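Local coordinates for protein 5-cytosine DNA methyltransferase (Entamoeba histolytica, PDB 3QV2) that binds S-adenosyl-L-methionine and probably transfers its methyl group to carbon 5 of cytosine in DNA or tRNA, at residues 63-68 with 104-109; 164-169 with 310-315; 238-243 with 300-305. All blocks are in the same frame, centred on the assembly; numbering follows the deposited sequence.

Interaction 1 of 3, residues 63-68 with 104-109; sequences NLDSIS and RAKSVL. With SAH (S-adenosyl-L-homocysteine), chain B.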
loop_
_atom_site.group_PDB
_atom_site.type_symbol
_atom_site.label_atom_id
_atom_site.label_comp_id
_atom_site.label_asym_id
_atom_site.label_seq_id
_atom_site.Cartn_x
_atom_site.Cartn_y
_atom_site.Cartn_z
ATOM N N ASN A 63 -12.811 -3.446 16.458
ATOM C CA ASN A 63 -12.451 -4.576 15.604
ATOM C C ASN A 63 -13.429 -4.756 14.446
ATOM O O ASN A 63 -14.640 -4.832 14.651
ATOM C CB ASN A 63 -12.358 -5.866 16.421
ATOM C CG ASN A 63 -11.509 -6.925 15.745
ATOM O OD1 ASN A 63 -11.912 -7.514 14.742
ATOM N ND2 ASN A 63 -10.327 -7.175 16.295
ATOM N N LEU A 64 -12.893 -4.827 13.232
ATOM C CA LEU A 64 -13.712 -4.897 12.026
ATOM C C LEU A 64 -14.360 -6.264 11.829
ATOM O O LEU A 64 -15.170 -6.447 10.918
ATOM C CB LEU A 64 -12.887 -4.517 10.793
ATOM C CG LEU A 64 -12.779 -3.025 10.464
ATOM C CD1 LEU A 64 -12.628 -2.194 11.722
ATOM C CD2 LEU A 64 -11.630 -2.759 9.503
ATOM N N ASP A 65 -14.008 -7.218 12.683
ATOM C CA ASP A 65 -14.607 -8.547 12.621
ATOM C C ASP A 65 -16.069 -8.524 13.049
ATOM O O ASP A 65 -16.875 -9.324 12.575
ATOM C CB ASP A 65 -13.840 -9.536 13.505
ATOM C CG ASP A 65 -12.460 -9.854 12.966
ATOM O OD1 ASP A 65 -12.199 -9.566 11.780
ATOM O OD2 ASP A 65 -11.641 -10.406 13.730
ATOM N N SER A 66 -16.410 -7.602 13.946
ATOM C CA SER A 66 -17.729 -7.612 14.572
ATOM C C SER A 66 -18.402 -6.243 14.636
ATOM O O SER A 66 -19.468 -6.109 15.236
ATOM C CB SER A 66 -17.629 -8.190 15.985
ATOM O OG SER A 66 -16.807 -7.376 16.808
ATOM N N ILE A 67 -17.791 -5.231 14.028
ATOM C CA ILE A 67 -18.356 -3.884 14.073
ATOM C C ILE A 67 -19.793 -3.867 13.544
ATOM O O ILE A 67 -20.095 -4.465 12.510
ATOM C CB ILE A 67 -17.491 -2.861 13.306
ATOM C CG1 ILE A 67 -18.013 -1.440 13.543
ATOM C CG2 ILE A 67 -17.458 -3.191 11.824
ATOM C CD1 ILE A 67 -17.119 -0.352 12.986
ATOM N N SER A 68 -20.678 -3.186 14.265
ATOM C CA SER A 68 -22.098 -3.186 13.933
ATOM C C SER A 68 -22.414 -2.271 12.757
ATOM O O SER A 68 -21.668 -1.336 12.467
ATOM C CB SER A 68 -22.934 -2.775 15.148
ATOM O OG SER A 68 -22.747 -1.402 15.455
ATOM N N ARG A 104 -8.034 -14.016 9.331
ATOM C CA ARG A 104 -7.577 -12.685 8.937
ATOM C C ARG A 104 -8.427 -12.099 7.813
ATOM O O ARG A 104 -8.292 -10.925 7.470
ATOM C CB ARG A 104 -6.106 -12.711 8.521
ATOM C CG ARG A 104 -5.168 -13.259 9.582
ATOM C CD ARG A 104 -4.536 -14.559 9.121
ATOM N NE ARG A 104 -3.090 -14.445 8.978
ATOM C CZ ARG A 104 -2.337 -15.288 8.279
ATOM N NH1 ARG A 104 -2.891 -16.311 7.641
ATOM N NH2 ARG A 104 -1.026 -15.103 8.209
ATOM N N ALA A 105 -9.296 -12.923 7.238
ATOM C CA ALA A 105 -10.196 -12.471 6.185
ATOM C C ALA A 105 -11.580 -12.185 6.755
ATOM O O ALA A 105 -12.455 -11.666 6.062
ATOM C CB ALA A 105 -10.281 -13.510 5.080
ATOM N N LYS A 106 -11.765 -12.528 8.026
ATOM C CA LYS A 106 -13.057 -12.393 8.690
ATOM C C LYS A 106 -13.587 -10.961 8.657
ATOM O O LYS A 106 -14.790 -10.739 8.507
ATOM C CB LYS A 106 -12.960 -12.887 10.136
ATOM C CG LYS A 106 -14.295 -13.017 10.848
ATOM C CD LYS A 106 -14.139 -13.715 12.189
ATOM C CE LYS A 106 -15.482 -13.927 12.868
ATOM N NZ LYS A 106 -16.156 -12.638 13.184
ATOM N N SER A 107 -12.689 -9.991 8.791
ATOM C CA SER A 107 -13.086 -8.587 8.821
ATOM C C SER A 107 -13.632 -8.092 7.481
ATOM O O SER A 107 -14.647 -7.399 7.439
ATOM C CB SER A 107 -11.920 -7.708 9.285
ATOM O OG SER A 107 -10.741 -7.993 8.552
ATOM N N VAL A 108 -12.962 -8.453 6.390
ATOM C CA VAL A 108 -13.365 -7.983 5.068
ATOM C C VAL A 108 -14.629 -8.688 4.579
ATOM O O VAL A 108 -15.438 -8.102 3.860
ATOM C CB VAL A 108 -12.235 -8.141 4.028
ATOM C CG1 VAL A 108 -12.009 -9.609 3.703
ATOM C CG2 VAL A 108 -12.563 -7.354 2.766
ATOM N N LEU A 109 -14.800 -9.945 4.974
ATOM C CA LEU A 109 -16.019 -10.677 4.653
ATOM C C LEU A 109 -17.195 -10.090 5.426
ATOM O O LEU A 109 -18.302 -9.981 4.904
ATOM C CB LEU A 109 -15.865 -12.163 4.983
ATOM C CG LEU A 109 -14.961 -12.982 4.060
ATOM C CD1 LEU A 109 -14.741 -14.382 4.619
ATOM C CD2 LEU A 109 -15.546 -13.042 2.657
HETATM N N SAH B . -2.970 0.388 3.462
HETATM C CA SAH B . -2.491 0.718 4.790
HETATM C CB SAH B . -2.109 -0.539 5.560
HETATM C CG SAH B . -2.806 -1.836 5.230
HETATM S SD SAH B . -2.258 -3.316 6.103
HETATM C C SAH B . -1.327 1.670 4.678
HETATM O O SAH B . -0.447 1.695 5.585
HETATM O OXT SAH B . -1.235 2.451 3.670
HETATM C "C5'" SAH B . -3.655 -4.075 6.905
HETATM C "C4'" SAH B . -4.132 -3.492 8.184
HETATM O "O4'" SAH B . -5.359 -4.054 8.493
HETATM C "C3'" SAH B . -3.207 -3.845 9.263
HETATM O "O3'" SAH B . -2.558 -2.706 9.715
HETATM C "C2'" SAH B . -3.990 -4.424 10.324
HETATM O "O2'" SAH B . -3.684 -3.810 11.527
HETATM C "C1'" SAH B . -5.382 -4.158 9.951
HETATM N N9 SAH B . -6.270 -5.156 10.475
HETATM C C8 SAH B . -6.192 -6.493 10.442
HETATM N N7 SAH B . -7.276 -6.973 11.072
HETATM C C5 SAH B . -8.027 -5.928 11.498
HETATM C C6 SAH B . -9.233 -5.835 12.196
HETATM N N6 SAH B . -9.937 -7.023 12.614
HETATM N N1 SAH B . -9.719 -4.611 12.469
HETATM C C2 SAH B . -9.083 -3.494 12.091
HETATM N N3 SAH B . -7.927 -3.560 11.421
HETATM C C4 SAH B . -7.383 -4.752 11.117
HETATM O O HOH W 1 -10.037 -10.195 10.272
#
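Asp65 OD1 meets helix 106-115 at Ser107: water 1 donates a hydrogen bond of 2.7 Å to Asp65 OD1 and accepts one of 2.9 Å from Ser107 OG, so the carboxylate and the hydroxyl are joined through a single water. Aspartate suits this place because its carboxylate can only accept, as the water's donated bond requires; the same OD1 stands 3.5 Å from N6 of the ligand. It also lies 3.1 Å from Ser107 CB, tight against the methylene, whereas the angle to the backbone N of Ser107 is too poor for a direct bond. A small hydroxyl residue lets the loop come within van der Waals reach and still turns a donor to the water. Ser107 CB also touches Leu64 CB and lies beneath the exocyclic amine of the adenine. Here the contact becomes part of the cofactor site of a class I methyltransferase, whose adenine pocket is built from loops at the ends of the parallel strands. S-adenosyl-L-homocysteine reads the loop through two polar atoms: its N6 donates to Asn63 OD1 over 2.9 Å, and Leu64 N donates to its N1 over 3.3 Å in a nearly straight bond (167°). Asn63 OD1 has a second task, accepting from Asp65 N at 3.0 Å in the carbonyl plane, on a lone pair, which makes an Asx turn. With CG anti to the backbone N (chi1 -158°), the asparagine amide oxygen can take both donors. Leu64 adds its two methyls near C2 of the adenine, and Phe17 packs against both Leu64 and Ser107. On the solvent side the long Lys106 chain crosses the Asp65 side chain at about a right angle, bending at its last torsion to bring NZ to 3.4 Å from Asp65 O.

Interaction 2 of 3, residues 164-169 with 310-315; sequences IGIPNS and SCFVIA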
loop_
_atom_site.group_PDB
_atom_site.type_symbol
_atom_site.label_atom_id
_atom_site.label_comp_id
_atom_site.label_asym_id
_atom_site.label_seq_id
_atom_site.Cartn_x
_atom_site.Cartn_y
_atom_site.Cartn_z
ATOM N N ILE A 164 3.994 3.378 -14.413
ATOM C CA ILE A 164 3.802 4.820 -14.542
ATOM C C ILE A 164 5.089 5.602 -14.282
ATOM O O ILE A 164 5.050 6.789 -13.963
ATOM C CB ILE A 164 2.683 5.342 -13.617
ATOM C CG1 ILE A 164 2.985 4.997 -12.158
ATOM C CG2 ILE A 164 1.333 4.781 -14.039
ATOM C CD1 ILE A 164 1.961 5.530 -11.181
ATOM N N GLY A 165 6.227 4.928 -14.410
ATOM C CA GLY A 165 7.517 5.593 -14.355
ATOM C C GLY A 165 8.124 5.751 -12.972
ATOM O O GLY A 165 9.057 6.533 -12.789
ATOM N N ILE A 166 7.600 5.014 -11.999
ATOM C CA ILE A 166 8.165 5.030 -10.654
ATOM C C ILE A 166 9.132 3.863 -10.483
ATOM O O ILE A 166 8.754 2.707 -10.668
ATOM C CB ILE A 166 7.068 4.968 -9.574
ATOM C CG1 ILE A 166 6.101 6.144 -9.731
ATOM C CG2 ILE A 166 7.686 4.972 -8.185
ATOM C CD1 ILE A 166 6.762 7.499 -9.602
ATOM N N PRO A 167 10.391 4.168 -10.133
ATOM C CA PRO A 167 11.458 3.165 -10.019
ATOM C C PRO A 167 11.273 2.227 -8.827
ATOM O O PRO A 167 12.111 2.200 -7.926
ATOM C CB PRO A 167 12.716 4.020 -9.834
ATOM C CG PRO A 167 12.223 5.273 -9.206
ATOM C CD PRO A 167 10.871 5.522 -9.812
ATOM N N ASN A 168 10.185 1.465 -8.833
ATOM C CA ASN A 168 9.928 0.491 -7.778
ATOM C C ASN A 168 8.904 -0.552 -8.201
ATOM O O ASN A 168 7.803 -0.216 -8.637
ATOM C CB ASN A 168 9.468 1.185 -6.495
ATOM C CG ASN A 168 9.147 0.201 -5.385
ATOM O OD1 ASN A 168 7.982 -0.098 -5.122
ATOM N ND2 ASN A 168 10.184 -0.313 -4.734
ATOM N N SER A 169 9.274 -1.820 -8.072
ATOM C CA SER A 169 8.378 -2.910 -8.426
ATOM C C SER A 169 7.499 -3.310 -7.250
ATOM O O SER A 169 7.980 -3.865 -6.264
ATOM C CB SER A 169 9.172 -4.117 -8.923
ATOM O OG SER A 169 9.852 -3.817 -10.129
ATOM N N SER A 310 1.548 2.011 -2.827
ATOM C CA SER A 310 2.143 2.982 -3.736
ATOM C C SER A 310 1.154 4.111 -3.996
ATOM O O SER A 310 0.294 4.004 -4.871
ATOM C CB SER A 310 2.531 2.318 -5.058
ATOM O OG SER A 310 2.923 3.288 -6.016
ATOM N N CYS A 311 1.275 5.189 -3.228
ATOM C CA CYS A 311 0.376 6.327 -3.363
ATOM C C CYS A 311 0.358 6.852 -4.793
ATOM O O CYS A 311 -0.666 7.338 -5.269
ATOM C CB CYS A 311 0.770 7.443 -2.395
ATOM S SG CYS A 311 0.739 6.951 -0.657
ATOM N N PHE A 312 1.496 6.746 -5.472
ATOM C CA PHE A 312 1.590 7.146 -6.872
ATOM C C PHE A 312 0.528 6.451 -7.716
ATOM O O PHE A 312 -0.262 7.103 -8.397
ATOM C CB PHE A 312 2.980 6.832 -7.436
ATOM C CG PHE A 312 4.055 7.772 -6.971
ATOM C CD1 PHE A 312 4.070 9.091 -7.395
ATOM C CD2 PHE A 312 5.060 7.334 -6.126
ATOM C CE1 PHE A 312 5.060 9.959 -6.974
ATOM C CE2 PHE A 312 6.053 8.197 -5.704
ATOM C CZ PHE A 312 6.052 9.511 -6.127
ATOM N N VAL A 313 0.519 5.123 -7.665
ATOM C CA VAL A 313 -0.400 4.321 -8.464
ATOM C C VAL A 313 -1.854 4.543 -8.063
ATOM O O VAL A 313 -2.714 4.790 -8.912
ATOM C CB VAL A 313 -0.078 2.818 -8.344
ATOM C CG1 VAL A 313 -1.107 1.993 -9.096
ATOM C CG2 VAL A 313 1.324 2.532 -8.858
ATOM N N ILE A 314 -2.126 4.453 -6.765
ATOM C CA ILE A 314 -3.487 4.578 -6.261
ATOM C C ILE A 314 -4.090 5.943 -6.583
ATOM O O ILE A 314 -5.293 6.056 -6.823
ATOM C CB ILE A 314 -3.552 4.326 -4.742
ATOM C CG1 ILE A 314 -3.068 2.912 -4.419
ATOM C CG2 ILE A 314 -4.966 4.532 -4.230
ATOM C CD1 ILE A 314 -3.150 2.561 -2.950
ATOM N N ALA A 315 -3.254 6.975 -6.592
ATOM C CA ALA A 315 -3.714 8.321 -6.914
ATOM C C ALA A 315 -4.354 8.353 -8.296
ATOM O O ALA A 315 -5.425 8.930 -8.481
ATOM C CB ALA A 315 -2.566 9.313 -6.837
#
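The first turn of helix 311-321 packs against the loop joining the antiparallel neighbours 153-159 and 172-178, without a hydrogen bond across the joint, by apolar side chains lying on one another and on the helix backbone. Ile166 lays its CD1 methyl over the centre of the Phe312 ring, 3.7 Å from the centroid and only 7° off the ring normal, a CH-pi contact that comes straight down on the face. The approach is shared along the side chain: Ile166 CG1 lies 3.8 Å from Phe312 CG, so methylene and methyl together follow the ring from its root to its middle. Because chi1 and chi2 (-60°) of Ile166 both bend the same way, the chain folds back and brings its terminal methyl over the ring, the two side chains crossing at about a right angle. A branched aliphatic residue fits here, for CG2 also comes near Phe312 CD2. Such an arrangement belongs to the Rossmann-like fold of the C5-methyltransferases, in which helices flank a mixed sheet whose one reversed strand is 172-178, as in class I methyltransferases; Val313 also rests on Tyr174 of that strand, while Phe312 reaches Arg29 of helix 22-29. Ile164 reaches the helix at Phe312 and Val313. Its CG1 stands between the backbone N and the carbonyl carbon (chi1 57°), and the extended chain beyond carries CD1 to 3.8 Å from Val313 CA and 4.1 Å from Phe312 CB. A small valine leaves its own CA and CG2 accessible to this methyl. Ser310, at the N-cap, accepts a weak bond of 3.4 Å from Val313 N at its OG. Pro167 centres an inverse gamma turn, closed by Asn168 N to Ile166 O at 2.6 Å, which turns the loop.

Interaction 3 of 3, residues 238-243 with 300-305; sequences SYTKIV and QQYQCL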
loop_
_atom_site.group_PDB
_atom_site.type_symbol
_atom_site.label_atom_id
_atom_site.label_comp_id
_atom_site.label_asym_id
_atom_site.label_seq_id
_atom_site.Cartn_x
_atom_site.Cartn_y
_atom_site.Cartn_z
ATOM N N SER A 238 9.496 -7.230 6.480
ATOM C CA SER A 238 10.703 -7.674 7.175
ATOM C C SER A 238 11.998 -7.136 6.570
ATOM O O SER A 238 13.063 -7.726 6.753
ATOM C CB SER A 238 10.753 -9.204 7.226
ATOM O OG SER A 238 9.644 -9.726 7.939
ATOM N N TYR A 239 11.912 -6.018 5.858
ATOM C CA TYR A 239 13.097 -5.429 5.244
ATOM C C TYR A 239 14.139 -5.112 6.314
ATOM O O TYR A 239 13.799 -4.628 7.391
ATOM C CB TYR A 239 12.725 -4.174 4.451
ATOM C CG TYR A 239 13.881 -3.526 3.719
ATOM C CD1 TYR A 239 14.561 -4.203 2.713
ATOM C CD2 TYR A 239 14.277 -2.229 4.017
ATOM C CE1 TYR A 239 15.614 -3.609 2.038
ATOM C CE2 TYR A 239 15.327 -1.630 3.348
ATOM C CZ TYR A 239 15.991 -2.322 2.360
ATOM O OH TYR A 239 17.034 -1.719 1.695
ATOM N N THR A 240 15.402 -5.402 6.005
ATOM C CA THR A 240 16.528 -5.247 6.933
ATOM C C THR A 240 16.557 -6.318 8.023
ATOM O O THR A 240 17.440 -6.318 8.880
ATOM C CB THR A 240 16.599 -3.840 7.583
ATOM O OG1 THR A 240 15.623 -3.729 8.626
ATOM C CG2 THR A 240 16.377 -2.752 6.545
ATOM N N LYS A 241 15.591 -7.230 7.984
ATOM C CA LYS A 241 15.555 -8.347 8.921
ATOM C C LYS A 241 15.814 -9.646 8.165
ATOM O O LYS A 241 16.654 -10.452 8.560
ATOM C CB LYS A 241 14.203 -8.407 9.636
ATOM C CG LYS A 241 14.202 -9.220 10.926
ATOM C CD LYS A 241 15.029 -8.539 12.007
ATOM C CE LYS A 241 14.921 -9.259 13.344
ATOM N NZ LYS A 241 15.483 -10.637 13.287
ATOM N N ILE A 242 15.079 -9.841 7.074
ATOM C CA ILE A 242 15.291 -10.980 6.190
ATOM C C ILE A 242 15.891 -10.482 4.883
ATOM O O ILE A 242 15.430 -9.491 4.319
ATOM C CB ILE A 242 13.981 -11.738 5.899
ATOM C CG1 ILE A 242 13.568 -12.583 7.107
ATOM C CG2 ILE A 242 14.139 -12.632 4.679
ATOM C CD1 ILE A 242 13.119 -11.774 8.303
ATOM N N VAL A 243 16.923 -11.171 4.408
ATOM C CA VAL A 243 17.663 -10.733 3.230
ATOM C C VAL A 243 16.850 -10.817 1.936
ATOM O O VAL A 243 16.717 -9.828 1.215
ATOM C CB VAL A 243 18.970 -11.537 3.059
ATOM C CG1 VAL A 243 19.648 -11.179 1.746
ATOM C CG2 VAL A 243 19.904 -11.288 4.237
ATOM N N GLN A 300 10.141 -1.103 13.338
ATOM C CA GLN A 300 8.713 -0.809 13.417
ATOM C C GLN A 300 8.237 0.020 12.224
ATOM O O GLN A 300 7.144 -0.199 11.702
ATOM C CB GLN A 300 8.389 -0.093 14.731
ATOM C CG GLN A 300 8.565 -0.961 15.970
ATOM C CD GLN A 300 8.491 -0.165 17.259
ATOM O OE1 GLN A 300 8.913 0.989 17.312
ATOM N NE2 GLN A 300 7.950 -0.780 18.306
ATOM N N GLN A 301 9.065 0.966 11.790
ATOM C CA GLN A 301 8.733 1.807 10.646
ATOM C C GLN A 301 8.810 1.012 9.346
ATOM O O GLN A 301 7.946 1.137 8.477
ATOM C CB GLN A 301 9.667 3.017 10.582
ATOM C CG GLN A 301 9.685 3.849 11.854
ATOM C CD GLN A 301 10.705 4.969 11.810
ATOM O OE1 GLN A 301 10.918 5.592 10.769
ATOM N NE2 GLN A 301 11.348 5.228 12.943
ATOM N N TYR A 302 9.851 0.196 9.220
ATOM C CA TYR A 302 10.016 -0.681 8.067
ATOM C C TYR A 302 8.802 -1.586 7.896
ATOM O O TYR A 302 8.300 -1.764 6.787
ATOM C CB TYR A 302 11.278 -1.534 8.225
ATOM C CG TYR A 302 12.565 -0.819 7.883
ATOM C CD1 TYR A 302 12.684 -0.082 6.711
ATOM C CD2 TYR A 302 13.662 -0.879 8.732
ATOM C CE1 TYR A 302 13.862 0.572 6.393
ATOM C CE2 TYR A 302 14.842 -0.228 8.424
ATOM C CZ TYR A 302 14.937 0.493 7.254
ATOM O OH TYR A 302 16.112 1.142 6.946
ATOM N N GLN A 303 8.338 -2.154 9.003
ATOM C CA GLN A 303 7.201 -3.068 8.984
ATOM C C GLN A 303 5.940 -2.392 8.457
ATOM O O GLN A 303 5.241 -2.941 7.603
ATOM C CB GLN A 303 6.955 -3.639 10.382
ATOM C CG GLN A 303 8.107 -4.480 10.910
ATOM C CD GLN A 303 7.955 -4.826 12.378
ATOM O OE1 GLN A 303 6.915 -4.568 12.984
ATOM N NE2 GLN A 303 8.997 -5.412 12.957
ATOM N N CYS A 304 5.655 -1.197 8.969
ATOM C CA CYS A 304 4.492 -0.436 8.529
ATOM C C CYS A 304 4.614 -0.059 7.056
ATOM O O CYS A 304 3.678 -0.247 6.281
ATOM C CB CYS A 304 4.320 0.825 9.381
ATOM S SG CYS A 304 3.890 0.505 11.108
ATOM N N LEU A 305 5.773 0.466 6.678
ATOM C CA LEU A 305 6.021 0.860 5.294
ATOM C C LEU A 305 5.916 -0.328 4.344
ATOM O O LEU A 305 5.344 -0.219 3.260
ATOM C CB LEU A 305 7.390 1.529 5.166
ATOM C CG LEU A 305 7.505 2.919 5.793
ATOM C CD1 LEU A 305 8.961 3.312 6.001
ATOM C CD2 LEU A 305 6.777 3.949 4.939
#
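Tyr302, third residue of the 300-305 segment of helix 298-306, is the one that meets the loop 238-243, and its ring takes both partners. Its CG lies anti to the carbonyl carbon (chi1 -80°), which sends the ring out from the helix toward Tyr239 and Thr240. Tyr239 comes edge-on: the two rings form a T-shaped (edge-to-face) pair, with centroids 5.4 Å apart and planes at 80°, and Tyr239 CD2 lies 3.7 Å from Tyr302 CE1. Along the rest of the Tyr302 ring runs Thr240. Its methyl CG2 sits over the face, 3.8 Å from the centroid but 25° off the normal and so shifted toward the rim, a CH-pi contact, while Thr240 OG1 approaches Tyr302 CD2 at 3.5 Å. Threonine suits this spot because its two short branches can both lie against one ring. Tyrosine suits both aromatic positions, since each ring is buried yet carries a hydroxyl with a partner: Tyr302 OH is hydrogen-bonded to the backbone O of Phe274, and Tyr239 OH to Ser248 O and Phe274 N. These bonds satisfy both hydroxyls inside the buried contact and would restrict rotation of the rings. Tyr302 also rests on Pro276 and Ile279 of helix 276-282. The result is a T-shaped pair with a CH-pi methyl, both partners on the same side of the Tyr302 ring; it joins the loop between strands 224-226 and 249-251 to helix 298-306, which leads into the Gly-Asn-Ser-Val sequence of C5-methyltransferase motif X.

Only interaction 1 touches the bound S-adenosyl-L-homocysteine, holding its adenine end. The side chains of Val313 in interaction 2 and Tyr302 in interaction 3 stand about 12 Å from the ligand, and the side chain of Ser107 is about 11 Å from that of Cys86, the predicted catalytic residue. Interactions 2 and 3 are neighbours, with nearest atoms about 8 Å apart, and their helices 298-306 and 311-321 are consecutive in the chain. Interaction 1 is farther off, about 29 Å from interaction 2 and about 26 Å from interaction 3 between centres. In sequence, interaction 1 is complete before either other begins, whereas both segments of interaction 3 fall between those of interaction 2.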